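11S globulin isoform 1 (Cocos nucifera, PDB 5WPW) serves as a hexameric seed storage globulin of coconut, a nutrient reservoir built from two cupin domains, and is a potential food allergen. Local coordinates at residues 65-70 / 130-135. The protein carries 2 engineered substitutions. Numbering follows the deposited sequence.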
ATOM      1  N   ILE A  65     -26.212  16.158   7.340  1.00 23.00           N
ATOM      2  CA  ILE A  65     -27.450  16.882   7.023  1.00 26.32           C
ATOM      3  C   ILE A  65     -28.534  16.371   7.977  1.00 26.08           C
ATOM      4  O   ILE A  65     -29.100  15.297   7.772  1.00 26.75           O
ATOM      5  CB  ILE A  65     -27.863  16.713   5.561  1.00 25.72           C
ATOM      6  CG1 ILE A  65     -26.719  17.056   4.601  1.00 24.55           C
ATOM      7  CG2 ILE A  65     -29.109  17.619   5.220  1.00 24.50           C
ATOM      8  CD1 ILE A  65     -26.199  18.391   4.799  1.00 23.61           C
ATOM      9  N   VAL A  66     -28.787  17.134   9.046  1.00 27.25           N
ATOM     10  CA  VAL A  66     -29.862  16.835   9.988  1.00 23.92           C
ATOM     11  C   VAL A  66     -31.228  17.008   9.332  1.00 33.87           C
ATOM     12  O   VAL A  66     -32.171  16.252   9.606  1.00 30.48           O
ATOM     13  CB  VAL A  66     -29.723  17.736  11.231  1.00 27.14           C
ATOM     14  CG1 VAL A  66     -30.904  17.521  12.204  1.00 31.41           C
ATOM     15  CG2 VAL A  66     -28.403  17.470  11.968  1.00 28.61           C
ATOM     16  N   GLN A  67     -31.367  18.007   8.464  1.00 27.29           N
ATOM     17  CA  GLN A  67     -32.669  18.358   7.924  1.00 30.43           C
ATOM     18  C   GLN A  67     -32.475  19.049   6.584  1.00 34.35           C
ATOM     19  O   GLN A  67     -31.491  19.766   6.405  1.00 33.12           O
ATOM     20  CB  GLN A  67     -33.392  19.279   8.918  1.00 29.70           C
ATOM     21  CG  GLN A  67     -34.830  19.646   8.566  1.00 41.08           C
ATOM     22  CD  GLN A  67     -35.335  20.761   9.469  1.00 40.54           C
ATOM     23  OE1 GLN A  67     -35.803  20.508  10.578  1.00 42.84           O
ATOM     24  NE2 GLN A  67     -35.207  21.997   9.012  1.00 39.23           N
ATOM     25  N   GLY A  68     -33.405  18.831   5.649  1.00 31.88           N
ATOM     26  CA  GLY A  68     -33.463  19.619   4.431  1.00 35.83           C
ATOM     27  C   GLY A  68     -32.880  18.894   3.239  1.00 34.93           C
ATOM     28  O   GLY A  68     -32.388  17.766   3.322  1.00 32.71           O
ATOM     29  N   ARG A  69     -32.934  19.580   2.098  1.00 33.78           N
ATOM     30  CA  ARG A  69     -32.301  19.092   0.889  1.00 35.89           C
ATOM     31  C   ARG A  69     -31.735  20.272   0.117  1.00 37.43           C
ATOM     32  O   ARG A  69     -32.111  21.429   0.339  1.00 38.29           O
ATOM     33  CB  ARG A  69     -33.263  18.283   0.021  1.00 36.05           C
ATOM     34  CG  ARG A  69     -34.438  19.071  -0.514  1.00 42.15           C
ATOM     35  CD  ARG A  69     -35.229  18.229  -1.491  1.00 48.06           C
ATOM     36  NE  ARG A  69     -34.772  18.397  -2.874  1.00 49.83           N
ATOM     37  CZ  ARG A  69     -35.370  19.181  -3.767  1.00 49.55           C
ATOM     38  NH1 ARG A  69     -36.444  19.882  -3.420  1.00 53.75           N
ATOM     39  NH2 ARG A  69     -34.893  19.275  -5.003  1.00 49.64           N
ATOM     40  N   GLY A  70     -30.807  19.968  -0.780  1.00 37.27           N
ATOM     41  CA  GLY A  70     -30.185  21.019  -1.556  1.00 36.53           C
ATOM     42  C   GLY A  70     -29.084  20.518  -2.468  1.00 30.63           C
ATOM     43  O   GLY A  70     -29.028  19.345  -2.839  1.00 32.11           O
ATOM     44  N   GLY A 130     -34.825  23.521  -1.469  1.00 43.15           N
ATOM     45  CA  GLY A 130     -36.102  23.062  -0.971  1.00 45.29           C
ATOM     46  C   GLY A 130     -36.840  24.210  -0.326  1.00 44.92           C
ATOM     47  O   GLY A 130     -36.433  25.369  -0.401  1.00 46.46           O
ATOM     48  N   GLU A 131     -37.938  23.880   0.345  1.00 45.78           N
ATOM     49  CA  GLU A 131     -38.704  24.916   1.021  1.00 47.54           C
ATOM     50  C   GLU A 131     -38.602  24.848   2.535  1.00 49.22           C
ATOM     51  O   GLU A 131     -39.112  25.747   3.216  1.00 49.71           O
ATOM     52  CB  GLU A 131     -40.178  24.867   0.601  1.00 51.57           C
ATOM     53  CG  GLU A 131     -40.820  26.249   0.564  1.00 45.18           C
ATOM     54  CD  GLU A 131     -40.400  27.078  -0.648  1.00 45.78           C
ATOM     55  OE1 GLU A 131     -39.956  28.233  -0.458  1.00 44.58           O
ATOM     56  OE2 GLU A 131     -40.523  26.578  -1.796  1.00 47.22           O
ATOM     57  N   ASN A 132     -37.961  23.831   3.071  1.00 42.94           N
ATOM     58  CA  ASN A 132     -37.672  23.793   4.487  1.00 44.45           C
ATOM     59  C   ASN A 132     -36.210  24.169   4.728  1.00 39.98           C
ATOM     60  O   ASN A 132     -35.372  24.020   3.832  1.00 42.42           O
ATOM     61  CB  ASN A 132     -37.961  22.397   5.046  1.00 43.38           C
ATOM     62  CG  ASN A 132     -36.982  21.343   4.543  1.00 44.64           C
ATOM     63  OD1 ASN A 132     -36.154  20.849   5.305  1.00 48.47           O
ATOM     64  ND2 ASN A 132     -37.072  20.997   3.253  1.00 48.87           N
ATOM     65  N   PRO A 133     -35.858  24.692   5.899  1.00 34.31           N
ATOM     66  CA  PRO A 133     -34.459  25.051   6.139  1.00 37.93           C
ATOM     67  C   PRO A 133     -33.572  23.812   6.186  1.00 35.54           C
ATOM     68  O   PRO A 133     -33.997  22.727   6.586  1.00 34.77           O
ATOM     69  CB  PRO A 133     -34.497  25.761   7.502  1.00 38.63           C
ATOM     70  CG  PRO A 133     -35.974  26.040   7.770  1.00 37.47           C
ATOM     71  CD  PRO A 133     -36.705  24.952   7.074  1.00 39.11           C
ATOM     72  N   VAL A 134     -32.336  23.982   5.747  1.00 35.48           N
ATOM     73  CA  VAL A 134     -31.310  22.956   5.916  1.00 32.94           C
ATOM     74  C   VAL A 134     -30.640  23.184   7.260  1.00 29.35           C
ATOM     75  O   VAL A 134     -30.342  24.322   7.637  1.00 32.38           O
ATOM     76  CB  VAL A 134     -30.285  22.998   4.762  1.00 35.11           C
ATOM     77  CG1 VAL A 134     -29.043  22.165   5.106  1.00 30.02           C
ATOM     78  CG2 VAL A 134     -30.925  22.527   3.455  1.00 34.74           C
ATOM     79  N   VAL A 135     -30.437  22.113   8.014  1.00 30.15           N
ATOM     80  CA  VAL A 135     -29.663  22.166   9.239  1.00 27.05           C
ATOM     81  C   VAL A 135     -28.498  21.194   9.064  1.00 28.35           C
ATOM     82  O   VAL A 135     -28.712  19.990   8.861  1.00 27.83           O
ATOM     83  CB  VAL A 135     -30.510  21.825  10.473  1.00 31.39           C
ATOM     84  CG1 VAL A 135     -29.688  22.011  11.730  1.00 35.18           C
ATOM     85  CG2 VAL A 135     -31.749  22.746  10.528  1.00 30.74           C
TER
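The side-chain amide of Gln67 reaches across to the loop just ahead of the opposing strand and meets the backbone carbonyl of Pro133 through NE2: NE2 to Pro133 O is 2.8 Å, the N-H points almost straight at the oxygen (169°), and that oxygen lies practically in the amide plane. All this happens where strands 61-67 and 134-140, antiparallel neighbours in a sheet of the N-terminal cupin barrel, come to the end of their pairing, and a classic beta bulge marks the place. Seen from the carbonyl the fit is less regular, because the nitrogen sits well above the plane of the C=O group. Val135 CG2 lies over one face of the amide, 3.8 Å from NE2; Pro133 CD comes equally near from the other side of the plane. The other flat group, the guanidinium of Arg69, has Gly130 CA 4.0 Å from its NH1, in an oblique approach.

In the bulge, Val66 and Gln67 both face Val135, and their two backbone N-H groups converge on Val135 O in weak hydrogen bonds. The return bond, Val135 N to Gln67 O, is better formed at 3.0 Å. Gln67 O also receives a CA-H...O contact from Val134. With CG anti to its backbone N (chi1 -175°) and the chain extended beyond it, Gln67 runs alongside Val135 and carries its amide to the Pro133 carbonyl, adding a side-chain bond next to the bulge.

Beyond the bulge both chains run on as loops, still close: Gly68 CA is 4.2 Å from Val134 CA and 3.8 Å from Pro133 O. Pro133 and Val135 also lean on Val45 of strand 40-46, while Val134 touches Phe110 of strand 107-110, its CG2 resting 3.5 Å from Arg69 O.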